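Local coordinates for probable leucine/isoleucine/valine-binding protein (Rhodopirellula baltica, PDB 4KV7), which probably binds leucine, isoleucine, valine or a related small ligand in the manner of a type I periplasmic binding protein, at residues A[16-21]-A[322-327]; A[157-162]-A[178-183]; A[132-137]-A[345-350]; A[288-293]-A[297-302]; A[201-206]-A[233-238]. The protein carries 1 engineered substitution. All blocks are in the same frame, centred on the assembly; numbering follows the deposited sequence.

Interaction 1. Residues A[16-21]-A[322-327]; sequences QLLKFG and GEISRS
I324 meets Q16 and L18 at the start of strand 16-24, which pairs in parallel with strand 57-65 in the alpha/beta fold of a periplasmic binding protein. I324 belongs to the turn that leads into helix 326-335, with S325 at the N-cap position. Its CB points at the strand, and the two branches then part company. CG2 lies anti to the backbone N (CG1 has chi1 -63°) and rests on L18 CD2 at 4.0 Å. CG1 carries the other arm outward in a nearly extended form, and CD1 at its end sits 4.2 Å from the same L18 CD2 and 4.1 Å from Q16 OE1. The side chains of L18 and I324 meet at about a right angle. V317 of helix 301-319 touches both of them, so the strand, the turn and this helix share one buried apolar patch. The polar part of the contact lies at Q16. Q16 stretches out with its amide beside the turn, and OE1 also takes a hydrogen bond from K57 NZ on the neighbouring strand. One water completes the link: it accepts from I324 N at 2.8 Å and donates to Q16 OE1 at 2.9 Å.

Interaction 2. Residues A[157-162]-A[178-183]; sequences EEIGFF and AAIRRH
I180 on helix 167-183 reaches down to I159 and F161 on strand 159-164. The strand and helix are the first two elements of a beta-alpha-beta crossover that goes on to the parallel strand 193-196. Two kinds of apolar contact make up the joint. The aliphatic one is the looser: the tip of I180, CD1, stands 4.3 Å from I159 CB. The aromatic one is closer, and here the same methyl comes in at the edge of the F161 ring, in its plane, 3.7 Å from CE1 and 3.8 Å from CZ. Neither ring face is used by I180. Chi2 of 166° keeps the CG1 arm extended, so that CD1 reaches both strand residues, while F161 approaches from the opposite direction. F173 on the same helix meets the F161 ring edge-to-face, and V146 of helix 138-151 packs on I180. The backbone bonds of the strand go to its neighbours in the sheet: F161 to P192 and G194, G160 to A219 and I221. Helix and strand therefore meet through hydrocarbon alone, a joint that depends on shape and on exclusion of water.

Interaction 3. Residues A[132-137]-A[345-350]; sequences INYRAS and APLTLG
L349 and L347, two residues apart on strand 347-349, both turn their side chains toward 132-137 and take up separate places along it. L349 CD2 lies 4.0 Å from I132 CG2 and 3.8 Å from the carbonyl oxygen N133 O, so one methyl touches both a side chain and the backbone. L347 CD2 comes up at the edge of the Y134 ring, near its plane, 4.2 Å from CE1. Y134 begins off to one side, but chi1 of 155° swings its ring round so that the far part nears L347. Beyond this first shell, I312 of helix 301-319 touches both Y134 and L347, and F339 and I341 back L347. Polar bonds hold the loop in place: Y134 OH reaches V272 O, N133 ND2 bonds to L122 O, and the backbone of N133 pairs with H354 and A356. The loop follows strand 131-132 and leads into helix 138-151 before strand 159-164 of the seven-stranded sheet, so it is one of the chain's crossings between the two lobes. The leucines supply apolar, buried contact, while the hydrogen bonds that tie down the crossing go to other parts of the chain.

Interaction 4. Residues A[288-293]-A[297-302]; sequences DAMRDY and LPLSFV
The backbones come nearest at M290 and L297, whose CA atoms are 7.6 Å apart as the chain leaves helix 281-293 and turns toward helix 301-319. Selenomethionine M290 does most of the filling. Its chain is bent at chi2 (-73°) and chi3 (-74°), which turns CE toward the loop, 3.9 Å from P298 O and 4.1 Å from L297 CB. Nearer the backbone, M290 CB meets L299 CD2 at 4.0 Å, the two side chains sliding past each other in opposite directions. Y293, one turn further on, brings CE2 to 3.6 Å from L297 CD1, while its OH hydrogen-bonds to H39 ND1 of helix 31-50. On the outer side R291 grips D288 OD1 with both NH1 and NH2, end-on and nearly in the guanidinium plane. At the far end S300 is the N-cap of helix 301-319, its OG taking S303 N. This is a short loop joining two successive helices of the periplasmic binding protein fold, closed by apolar side chains across it.

Interaction 5. Residues A[201-206]-A[233-238]; sequences SQVEDG and IRMARM
The N-terminal turn of helix 204-211 and the residue before it, V203, pack on helix 226-238, two neighbouring helices of the alternating strand-helix layers around the seven-stranded sheet. Selenomethionine M235 bridges the gap. Its SE lies 3.9 Å from V203 CG2 and 4.1 Å from E204 CG, and its terminal CE goes further, to 3.8 Å from E204 CA and 3.9 Å from E204 CG. The selenium thus touches both the valine and the hydrocarbon part of the glutamate, with the methyl laid against the first residue of the helix. E204 offers that surface because its chain bends at chi2 (71°), curling the carboxylate back toward the preceding turn. There OE2 takes a weak hydrogen bond of 3.1 Å from V203 N and forms a salt bridge with K231, a residue of helix 226-238. K231 NZ also bonds to S201 O, so one lysine holds both the glutamate and the loop, in which Q202 is the centre of an inverse gamma turn. P228 touches V203, and L207 lies against M235. Contact of M235 with V203 and the E204 hydrocarbon, beside the E204-K231 salt bridge, joins two successive helices of a Rossmann-like alpha/beta lobe.

Overall arrangement
From the N terminus, strand 16-24 opens interaction 1, which closes only at 322-327, after some 300 residues. Interaction 3 starts within that loop at 132-137 and ends beyond it at 345-350, so the two cross. Inside both lie interactions 2, 5 and 4, in series. Interactions 2 and 5 both belong to the lobe of the seven-stranded sheet and touch where F162 CZ packs on V203 CG1 at 3.7 Å. Interaction 1 lies on the opposite side of the chain's centre from both, its centre about 44 Å from that of interaction 2. Interaction 4 joins two successive helices, while interaction 3 ties an interlobe crossing to a late strand.

Interaction 1. Residues A[16-21]-A[322-327]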
# COMPACT_ATOMS: atom_id res chain seq x y z
N GLN A 16 -7.90 -17.60 -24.32
CA GLN A 16 -8.96 -16.90 -23.62
C GLN A 16 -8.41 -15.62 -23.02
O GLN A 16 -7.40 -15.63 -22.31
CB GLN A 16 -9.57 -17.76 -22.51
CG GLN A 16 -10.74 -17.07 -21.81
CD GLN A 16 -11.12 -17.72 -20.49
OE1 GLN A 16 -10.48 -18.66 -20.04
NE2 GLN A 16 -12.17 -17.20 -19.86
N LEU A 17 -9.08 -14.51 -23.31
CA LEU A 17 -8.71 -13.23 -22.75
C LEU A 17 -9.19 -13.13 -21.30
O LEU A 17 -10.37 -13.30 -21.02
CB LEU A 17 -9.32 -12.11 -23.59
CG LEU A 17 -8.94 -10.69 -23.17
CD1 LEU A 17 -7.45 -10.46 -23.38
CD2 LEU A 17 -9.77 -9.66 -23.92
N LEU A 18 -8.26 -12.88 -20.39
CA LEU A 18 -8.59 -12.69 -18.98
C LEU A 18 -8.40 -11.22 -18.62
O LEU A 18 -7.28 -10.75 -18.48
CB LEU A 18 -7.71 -13.57 -18.09
CG LEU A 18 -7.70 -15.07 -18.40
CD1 LEU A 18 -6.76 -15.80 -17.45
CD2 LEU A 18 -9.11 -15.65 -18.34
N LYS A 19 -9.51 -10.50 -18.48
CA LYS A 19 -9.48 -9.07 -18.20
C LYS A 19 -9.55 -8.77 -16.71
O LYS A 19 -10.47 -9.20 -16.02
CB LYS A 19 -10.64 -8.37 -18.92
CG LYS A 19 -10.51 -8.33 -20.44
CD LYS A 19 -11.72 -7.68 -21.11
CE LYS A 19 -12.96 -8.51 -20.93
NZ LYS A 19 -14.15 -7.93 -21.64
N PHE A 20 -8.57 -8.01 -16.24
CA PHE A 20 -8.57 -7.52 -14.87
C PHE A 20 -8.65 -6.00 -14.88
O PHE A 20 -8.12 -5.36 -15.79
CB PHE A 20 -7.32 -8.02 -14.16
CG PHE A 20 -7.31 -9.51 -14.00
CD1 PHE A 20 -8.11 -10.11 -13.05
CD2 PHE A 20 -6.60 -10.31 -14.88
CE1 PHE A 20 -8.16 -11.48 -12.92
CE2 PHE A 20 -6.65 -11.69 -14.76
CZ PHE A 20 -7.43 -12.28 -13.78
N GLY A 21 -9.33 -5.43 -13.90
CA GLY A 21 -9.50 -3.99 -13.86
C GLY A 21 -8.75 -3.33 -12.72
O GLY A 21 -8.38 -3.98 -11.74
N GLY A 322 -11.71 -25.56 -14.80
CA GLY A 322 -12.96 -25.11 -15.36
C GLY A 322 -12.94 -23.63 -15.67
O GLY A 322 -11.88 -23.02 -15.82
N GLU A 323 -14.13 -23.06 -15.78
CA GLU A 323 -14.30 -21.68 -16.19
C GLU A 323 -13.62 -20.71 -15.24
O GLU A 323 -13.78 -20.79 -14.02
CB GLU A 323 -15.79 -21.35 -16.30
CG GLU A 323 -16.10 -19.93 -16.70
CD GLU A 323 -17.59 -19.69 -16.85
OE1 GLU A 323 -18.36 -20.13 -15.97
OE2 GLU A 323 -17.99 -19.07 -17.86
N ILE A 324 -12.85 -19.79 -15.80
CA ILE A 324 -12.28 -18.70 -15.03
C ILE A 324 -13.29 -17.56 -15.01
O ILE A 324 -13.65 -17.01 -16.06
CB ILE A 324 -10.93 -18.27 -15.60
CG1 ILE A 324 -9.94 -19.44 -15.50
CG2 ILE A 324 -10.40 -17.05 -14.86
CD1 ILE A 324 -8.75 -19.34 -16.44
N SER A 325 -13.78 -17.24 -13.82
CA SER A 325 -14.85 -16.27 -13.65
C SER A 325 -14.63 -15.53 -12.35
O SER A 325 -13.74 -15.87 -11.57
CB SER A 325 -16.20 -16.98 -13.59
OG SER A 325 -16.27 -17.79 -12.43
N ARG A 326 -15.46 -14.51 -12.10
CA ARG A 326 -15.44 -13.81 -10.83
C ARG A 326 -15.58 -14.79 -9.67
O ARG A 326 -14.83 -14.74 -8.71
CB ARG A 326 -16.56 -12.77 -10.78
CG ARG A 326 -16.30 -11.58 -11.68
CD ARG A 326 -17.46 -10.60 -11.69
NE ARG A 326 -17.16 -9.50 -12.61
CZ ARG A 326 -18.02 -8.55 -12.96
NH1 ARG A 326 -19.24 -8.53 -12.45
NH2 ARG A 326 -17.64 -7.61 -13.82
N SER A 327 -16.54 -15.70 -9.78
CA SER A 327 -16.78 -16.64 -8.70
C SER A 327 -15.64 -17.65 -8.53
O SER A 327 -15.24 -17.94 -7.40
CB SER A 327 -18.11 -17.37 -8.90
OG SER A 327 -18.10 -18.15 -10.08
O HOH W 1 -12.40 -20.13 -18.53

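Interaction 2. Residues A[157-162]-A[178-183]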
# COMPACT_ATOMS: atom_id res chain seq x y z
N GLU A 157 2.80 10.24 25.37
CA GLU A 157 2.33 11.61 25.15
C GLU A 157 3.20 12.41 24.19
O GLU A 157 2.82 13.51 23.77
CB GLU A 157 2.25 12.37 26.48
CG GLU A 157 3.61 12.77 27.06
CD GLU A 157 3.51 13.58 28.34
OE1 GLU A 157 2.41 13.61 28.94
OE2 GLU A 157 4.53 14.19 28.75
N GLU A 158 4.38 11.89 23.86
CA GLU A 158 5.34 12.56 22.98
C GLU A 158 5.24 12.07 21.53
O GLU A 158 6.05 12.47 20.68
CB GLU A 158 6.76 12.36 23.48
CG GLU A 158 7.04 13.08 24.80
CD GLU A 158 8.35 12.66 25.45
OE1 GLU A 158 8.87 11.58 25.14
OE2 GLU A 158 8.84 13.43 26.29
N ILE A 159 4.25 11.23 21.24
CA ILE A 159 4.05 10.71 19.90
C ILE A 159 2.91 11.47 19.23
O ILE A 159 1.76 11.42 19.69
CB ILE A 159 3.72 9.20 19.91
CG1 ILE A 159 4.86 8.41 20.56
CG2 ILE A 159 3.47 8.70 18.49
CD1 ILE A 159 4.51 6.97 20.83
N GLY A 160 3.24 12.18 18.16
CA GLY A 160 2.27 12.97 17.42
C GLY A 160 1.96 12.39 16.06
O GLY A 160 2.63 11.47 15.58
N PHE A 161 0.94 12.95 15.41
CA PHE A 161 0.46 12.44 14.13
C PHE A 161 0.25 13.58 13.15
O PHE A 161 -0.25 14.64 13.52
CB PHE A 161 -0.85 11.68 14.33
CG PHE A 161 -0.69 10.47 15.18
CD1 PHE A 161 -0.67 10.55 16.57
CD2 PHE A 161 -0.48 9.24 14.59
CE1 PHE A 161 -0.47 9.42 17.35
CE2 PHE A 161 -0.27 8.11 15.36
CZ PHE A 161 -0.27 8.20 16.74
N PHE A 162 0.63 13.33 11.90
CA PHE A 162 0.38 14.25 10.79
C PHE A 162 -0.36 13.43 9.75
O PHE A 162 0.21 12.49 9.19
CB PHE A 162 1.68 14.77 10.20
CG PHE A 162 1.48 15.65 9.00
CD1 PHE A 162 0.99 16.94 9.14
CD2 PHE A 162 1.77 15.17 7.73
CE1 PHE A 162 0.79 17.74 8.02
CE2 PHE A 162 1.58 15.96 6.61
CZ PHE A 162 1.09 17.25 6.76
N ALA A 178 -4.95 3.41 19.26
CA ALA A 178 -5.10 2.10 19.87
C ALA A 178 -3.76 1.58 20.39
O ALA A 178 -3.68 1.02 21.49
CB ALA A 178 -5.70 1.12 18.88
N ALA A 179 -2.70 1.78 19.62
CA ALA A 179 -1.39 1.30 20.03
C ALA A 179 -0.88 2.04 21.26
O ALA A 179 -0.31 1.44 22.17
CB ALA A 179 -0.40 1.40 18.88
N ILE A 180 -1.09 3.35 21.30
CA ILE A 180 -0.71 4.16 22.45
C ILE A 180 -1.49 3.73 23.70
O ILE A 180 -0.92 3.61 24.79
CB ILE A 180 -0.92 5.66 22.13
CG1 ILE A 180 0.16 6.16 21.17
CG2 ILE A 180 -0.90 6.50 23.40
CD1 ILE A 180 -0.14 7.51 20.52
N ARG A 181 -2.78 3.49 23.52
CA ARG A 181 -3.66 3.12 24.63
C ARG A 181 -3.27 1.82 25.30
O ARG A 181 -3.61 1.58 26.44
CB ARG A 181 -5.11 3.05 24.17
CG ARG A 181 -5.74 4.41 24.10
CD ARG A 181 -7.19 4.35 23.69
NE ARG A 181 -7.88 5.57 24.10
CZ ARG A 181 -8.95 6.08 23.50
NH1 ARG A 181 -9.48 5.48 22.44
NH2 ARG A 181 -9.49 7.20 23.96
N ARG A 182 -2.53 0.97 24.60
CA ARG A 182 -2.07 -0.26 25.22
C ARG A 182 -1.01 0.05 26.28
O ARG A 182 -0.85 -0.71 27.23
CB ARG A 182 -1.49 -1.17 24.15
CG ARG A 182 -1.72 -2.64 24.40
CD ARG A 182 -1.24 -3.46 23.19
NE ARG A 182 0.19 -3.27 22.97
CZ ARG A 182 1.15 -3.76 23.74
NH1 ARG A 182 2.42 -3.51 23.47
NH2 ARG A 182 0.84 -4.49 24.81
N HIS A 183 -0.31 1.17 26.11
CA HIS A 183 0.74 1.59 27.03
C HIS A 183 0.28 2.59 28.08
O HIS A 183 0.84 2.66 29.16
CB HIS A 183 1.91 2.21 26.26
CG HIS A 183 2.59 1.24 25.35
ND1 HIS A 183 3.44 0.27 25.82
CD2 HIS A 183 2.52 1.08 24.01
CE1 HIS A 183 3.88 -0.45 24.80
NE2 HIS A 183 3.34 0.02 23.69

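Interaction 3. Residues A[132-137]-A[345-350]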
# COMPACT_ATOMS: atom_id res chain seq x y z
N ILE A 132 -10.29 -9.10 -0.69
CA ILE A 132 -9.23 -10.01 -0.29
C ILE A 132 -7.91 -9.27 -0.41
O ILE A 132 -7.61 -8.68 -1.45
CB ILE A 132 -9.22 -11.28 -1.16
CG1 ILE A 132 -10.57 -12.00 -1.02
CG2 ILE A 132 -8.08 -12.20 -0.76
CD1 ILE A 132 -10.66 -13.31 -1.78
N ASN A 133 -7.15 -9.27 0.68
CA ASN A 133 -5.97 -8.44 0.82
C ASN A 133 -4.68 -9.24 0.89
O ASN A 133 -4.66 -10.34 1.44
CB ASN A 133 -6.09 -7.60 2.10
CG ASN A 133 -7.37 -6.81 2.14
OD1 ASN A 133 -7.58 -5.92 1.31
ND2 ASN A 133 -8.23 -7.10 3.12
N TYR A 134 -3.61 -8.67 0.34
CA TYR A 134 -2.26 -9.16 0.58
C TYR A 134 -1.65 -8.53 1.85
O TYR A 134 -1.18 -9.23 2.74
CB TYR A 134 -1.32 -8.90 -0.64
CG TYR A 134 0.12 -8.84 -0.18
CD1 TYR A 134 0.77 -9.98 0.27
CD2 TYR A 134 0.80 -7.63 -0.11
CE1 TYR A 134 2.06 -9.93 0.78
CE2 TYR A 134 2.09 -7.57 0.39
CZ TYR A 134 2.72 -8.72 0.84
OH TYR A 134 4.00 -8.69 1.36
N ARG A 135 -1.65 -7.20 1.91
CA ARG A 135 -0.77 -6.47 2.82
C ARG A 135 -1.27 -6.36 4.25
O ARG A 135 -2.46 -6.36 4.52
CB ARG A 135 -0.50 -5.06 2.28
CG ARG A 135 -1.76 -4.24 2.03
CD ARG A 135 -1.60 -2.76 2.35
NE ARG A 135 -0.67 -2.10 1.44
CZ ARG A 135 -0.16 -0.89 1.63
NH1 ARG A 135 0.71 -0.40 0.75
NH2 ARG A 135 -0.50 -0.17 2.69
N ALA A 136 -0.30 -6.21 5.15
CA ALA A 136 -0.57 -5.83 6.53
C ALA A 136 -1.33 -4.51 6.57
O ALA A 136 -1.34 -3.74 5.60
CB ALA A 136 0.75 -5.70 7.28
N SER A 137 -1.96 -4.25 7.71
CA SER A 137 -2.84 -3.11 7.89
C SER A 137 -2.14 -1.89 8.49
O SER A 137 -1.04 -2.00 9.04
CB SER A 137 -3.98 -3.51 8.81
OG SER A 137 -3.48 -3.63 10.13
N ALA A 345 8.52 -16.13 4.73
CA ALA A 345 7.51 -16.57 5.69
C ALA A 345 6.20 -16.81 4.95
O ALA A 345 5.91 -16.13 3.96
CB ALA A 345 7.32 -15.53 6.78
N PRO A 346 5.40 -17.78 5.43
CA PRO A 346 4.18 -18.16 4.71
C PRO A 346 3.10 -17.09 4.73
O PRO A 346 2.98 -16.29 5.66
CB PRO A 346 3.71 -19.41 5.45
CG PRO A 346 4.26 -19.26 6.82
CD PRO A 346 5.60 -18.61 6.63
N LEU A 347 2.31 -17.09 3.66
CA LEU A 347 1.10 -16.29 3.56
C LEU A 347 -0.08 -17.20 3.83
O LEU A 347 0.02 -18.41 3.64
CB LEU A 347 0.99 -15.68 2.17
CG LEU A 347 2.14 -14.77 1.76
CD1 LEU A 347 1.90 -14.23 0.37
CD2 LEU A 347 2.28 -13.63 2.74
N THR A 348 -1.20 -16.64 4.28
CA THR A 348 -2.38 -17.44 4.57
C THR A 348 -3.64 -16.73 4.08
O THR A 348 -3.89 -15.57 4.43
CB THR A 348 -2.53 -17.70 6.08
OG1 THR A 348 -2.43 -16.45 6.79
CG2 THR A 348 -1.45 -18.63 6.57
N LEU A 349 -4.42 -17.44 3.27
CA LEU A 349 -5.73 -16.95 2.84
C LEU A 349 -6.72 -18.08 2.97
O LEU A 349 -6.35 -19.25 2.86
CB LEU A 349 -5.68 -16.46 1.40
CG LEU A 349 -4.97 -15.12 1.18
CD1 LEU A 349 -4.83 -14.82 -0.31
CD2 LEU A 349 -5.71 -13.97 1.88
N GLY A 350 -7.98 -17.75 3.21
CA GLY A 350 -9.02 -18.76 3.30
C GLY A 350 -10.39 -18.11 3.36
O GLY A 350 -10.48 -16.89 3.35

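Interaction 4. Residues A[288-293]-A[297-302]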
# COMPACT_ATOMS: atom_id res chain seq x y z
N ASP A 288 14.15 -9.55 -11.68
CA ASP A 288 14.27 -10.10 -13.03
C ASP A 288 13.08 -9.69 -13.89
O ASP A 288 13.26 -9.32 -15.05
CB ASP A 288 14.34 -11.63 -13.01
CG ASP A 288 15.64 -12.18 -12.44
OD1 ASP A 288 16.66 -11.45 -12.42
OD2 ASP A 288 15.65 -13.37 -12.05
N ALA A 289 11.88 -9.75 -13.32
CA ALA A 289 10.67 -9.41 -14.05
C ALA A 289 10.68 -7.94 -14.44
O ALA A 289 10.34 -7.59 -15.57
CB ALA A 289 9.43 -9.75 -13.25
N MSE A 290 11.08 -7.08 -13.50
CA MSE A 290 11.18 -5.65 -13.79
C MSE A 290 12.22 -5.35 -14.87
O MSE A 290 11.99 -4.52 -15.76
CB MSE A 290 11.53 -4.87 -12.52
CG MSE A 290 10.40 -4.81 -11.52
SE MSE A 290 8.94 -3.62 -12.04
CE MSE A 290 9.84 -1.94 -11.69
N ARG A 291 13.36 -6.02 -14.79
CA ARG A 291 14.43 -5.79 -15.74
C ARG A 291 13.98 -6.13 -17.16
O ARG A 291 14.27 -5.40 -18.11
CB ARG A 291 15.67 -6.60 -15.37
CG ARG A 291 16.91 -6.24 -16.17
CD ARG A 291 18.14 -7.03 -15.73
NE ARG A 291 17.95 -8.47 -15.93
CZ ARG A 291 17.72 -9.34 -14.95
NH1 ARG A 291 17.68 -8.94 -13.69
NH2 ARG A 291 17.55 -10.62 -15.23
N ASP A 292 13.26 -7.24 -17.30
CA ASP A 292 12.77 -7.67 -18.61
C ASP A 292 11.59 -6.83 -19.08
O ASP A 292 11.42 -6.61 -20.28
CB ASP A 292 12.37 -9.15 -18.58
CG ASP A 292 13.56 -10.09 -18.59
OD1 ASP A 292 14.71 -9.62 -18.74
OD2 ASP A 292 13.34 -11.32 -18.46
N TYR A 293 10.77 -6.37 -18.14
CA TYR A 293 9.58 -5.58 -18.45
C TYR A 293 9.96 -4.18 -18.93
O TYR A 293 9.51 -3.73 -19.99
CB TYR A 293 8.65 -5.55 -17.23
CG TYR A 293 7.55 -4.51 -17.23
CD1 TYR A 293 6.43 -4.65 -18.05
CD2 TYR A 293 7.61 -3.41 -16.39
CE1 TYR A 293 5.42 -3.70 -18.04
CE2 TYR A 293 6.60 -2.46 -16.38
CZ TYR A 293 5.51 -2.62 -17.21
OH TYR A 293 4.50 -1.69 -17.20
N LEU A 297 12.83 1.55 -15.56
CA LEU A 297 12.06 1.86 -14.35
C LEU A 297 12.86 1.60 -13.10
O LEU A 297 13.43 0.53 -12.95
CB LEU A 297 10.78 1.03 -14.28
CG LEU A 297 9.77 1.24 -15.39
CD1 LEU A 297 8.64 0.24 -15.24
CD2 LEU A 297 9.22 2.67 -15.40
N PRO A 298 12.86 2.56 -12.17
CA PRO A 298 13.51 2.31 -10.87
C PRO A 298 12.71 1.30 -10.06
O PRO A 298 11.48 1.25 -10.18
CB PRO A 298 13.46 3.67 -10.20
CG PRO A 298 12.24 4.32 -10.78
CD PRO A 298 12.23 3.88 -12.22
N LEU A 299 13.40 0.51 -9.25
CA LEU A 299 12.72 -0.38 -8.32
C LEU A 299 12.06 0.44 -7.22
O LEU A 299 12.51 1.55 -6.91
CB LEU A 299 13.70 -1.37 -7.72
CG LEU A 299 14.49 -2.21 -8.73
CD1 LEU A 299 15.39 -3.18 -8.00
CD2 LEU A 299 13.55 -2.93 -9.69
N SER A 300 11.00 -0.09 -6.62
CA SER A 300 10.36 0.59 -5.49
C SER A 300 9.57 -0.39 -4.64
O SER A 300 9.21 -1.47 -5.10
CB SER A 300 9.43 1.71 -5.97
OG SER A 300 8.28 1.20 -6.62
N PHE A 301 9.30 -0.00 -3.40
CA PHE A 301 8.44 -0.83 -2.57
C PHE A 301 7.04 -0.94 -3.18
O PHE A 301 6.36 -1.94 -2.97
CB PHE A 301 8.32 -0.29 -1.14
CG PHE A 301 9.64 -0.10 -0.45
CD1 PHE A 301 10.40 -1.19 -0.04
CD2 PHE A 301 10.13 1.17 -0.20
CE1 PHE A 301 11.63 -1.01 0.58
CE2 PHE A 301 11.36 1.36 0.42
CZ PHE A 301 12.10 0.27 0.82
N VAL A 302 6.62 0.09 -3.91
CA VAL A 302 5.29 0.12 -4.48
C VAL A 302 5.16 -0.91 -5.60
O VAL A 302 4.23 -1.72 -5.62
CB VAL A 302 4.93 1.54 -4.98
CG1 VAL A 302 3.54 1.54 -5.60
CG2 VAL A 302 4.99 2.55 -3.83

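Interaction 5. Residues A[201-206]-A[233-238]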
# COMPACT_ATOMS: atom_id res chain seq x y z
N SER A 201 -1.10 20.58 -0.99
CA SER A 201 0.16 20.74 -0.26
C SER A 201 -0.04 21.65 0.95
O SER A 201 0.92 22.25 1.46
CB SER A 201 1.21 21.36 -1.18
OG SER A 201 0.83 22.68 -1.48
N GLN A 202 -1.28 21.78 1.40
CA GLN A 202 -1.60 22.75 2.44
C GLN A 202 -1.35 22.17 3.82
O GLN A 202 -2.26 21.67 4.48
CB GLN A 202 -3.04 23.22 2.28
CG GLN A 202 -3.26 23.96 0.96
CD GLN A 202 -4.72 24.29 0.71
OE1 GLN A 202 -5.48 24.55 1.65
NE2 GLN A 202 -5.12 24.25 -0.55
N VAL A 203 -0.09 22.23 4.24
CA VAL A 203 0.34 21.55 5.45
C VAL A 203 0.66 22.49 6.61
O VAL A 203 0.98 22.03 7.71
CB VAL A 203 1.57 20.66 5.17
CG1 VAL A 203 1.26 19.68 4.04
CG2 VAL A 203 2.79 21.51 4.85
N GLU A 204 0.55 23.79 6.36
CA GLU A 204 0.95 24.79 7.32
C GLU A 204 0.16 24.72 8.63
O GLU A 204 0.73 24.79 9.73
CB GLU A 204 0.80 26.18 6.70
CG GLU A 204 1.42 26.33 5.29
CD GLU A 204 0.67 25.57 4.19
OE1 GLU A 204 -0.58 25.65 4.12
OE2 GLU A 204 1.33 24.86 3.40
N ASP A 205 -1.16 24.59 8.52
CA ASP A 205 -2.02 24.51 9.71
C ASP A 205 -1.69 23.28 10.54
O ASP A 205 -1.64 23.35 11.77
CB ASP A 205 -3.50 24.49 9.32
CG ASP A 205 -4.01 25.84 8.87
OD1 ASP A 205 -3.30 26.85 9.06
OD2 ASP A 205 -5.14 25.90 8.33
N GLY A 206 -1.46 22.15 9.87
CA GLY A 206 -1.13 20.92 10.57
C GLY A 206 0.20 21.01 11.30
O GLY A 206 0.34 20.52 12.42
N ILE A 233 7.90 18.03 6.17
CA ILE A 233 9.25 17.83 6.69
C ILE A 233 10.16 19.02 6.40
O ILE A 233 10.90 19.47 7.29
CB ILE A 233 9.85 16.53 6.18
CG1 ILE A 233 9.12 15.36 6.85
CG2 ILE A 233 11.35 16.47 6.49
CD1 ILE A 233 9.35 14.03 6.18
N ARG A 234 10.10 19.55 5.18
CA ARG A 234 10.88 20.73 4.84
C ARG A 234 10.52 21.90 5.73
O ARG A 234 11.39 22.61 6.24
CB ARG A 234 10.66 21.13 3.38
CG ARG A 234 11.39 20.27 2.37
CD ARG A 234 11.39 20.89 0.98
NE ARG A 234 12.01 20.00 -0.00
CZ ARG A 234 13.31 19.93 -0.24
NH1 ARG A 234 14.16 20.71 0.42
NH2 ARG A 234 13.77 19.08 -1.16
N MSE A 235 9.22 22.11 5.92
CA MSE A 235 8.74 23.24 6.72
C MSE A 235 9.03 23.08 8.20
O MSE A 235 9.33 24.05 8.89
CB MSE A 235 7.25 23.45 6.50
CG MSE A 235 6.95 24.02 5.15
SE MSE A 235 5.12 24.62 4.98
CE MSE A 235 4.72 24.94 6.82
N ALA A 236 8.94 21.85 8.69
CA ALA A 236 9.29 21.58 10.08
C ALA A 236 10.73 22.00 10.33
O ALA A 236 11.02 22.72 11.28
CB ALA A 236 9.11 20.10 10.38
N ARG A 237 11.64 21.57 9.45
CA ARG A 237 13.05 21.86 9.65
C ARG A 237 13.34 23.37 9.54
O ARG A 237 14.21 23.89 10.23
CB ARG A 237 13.92 21.00 8.70
CG ARG A 237 13.67 19.48 8.83
CD ARG A 237 14.85 18.62 8.34
NE ARG A 237 14.47 17.24 8.04
CZ ARG A 237 14.40 16.26 8.94
NH1 ARG A 237 14.05 15.04 8.57
NH2 ARG A 237 14.69 16.50 10.21
N MSE A 238 12.57 24.07 8.70
CA MSE A 238 12.67 25.52 8.58
C MSE A 238 12.13 26.22 9.83
O MSE A 238 12.57 27.31 10.18
CB MSE A 238 11.91 26.03 7.36
CG MSE A 238 12.43 25.52 6.02
SE MSE A 238 14.08 26.36 5.43
CE MSE A 238 13.43 28.19 5.31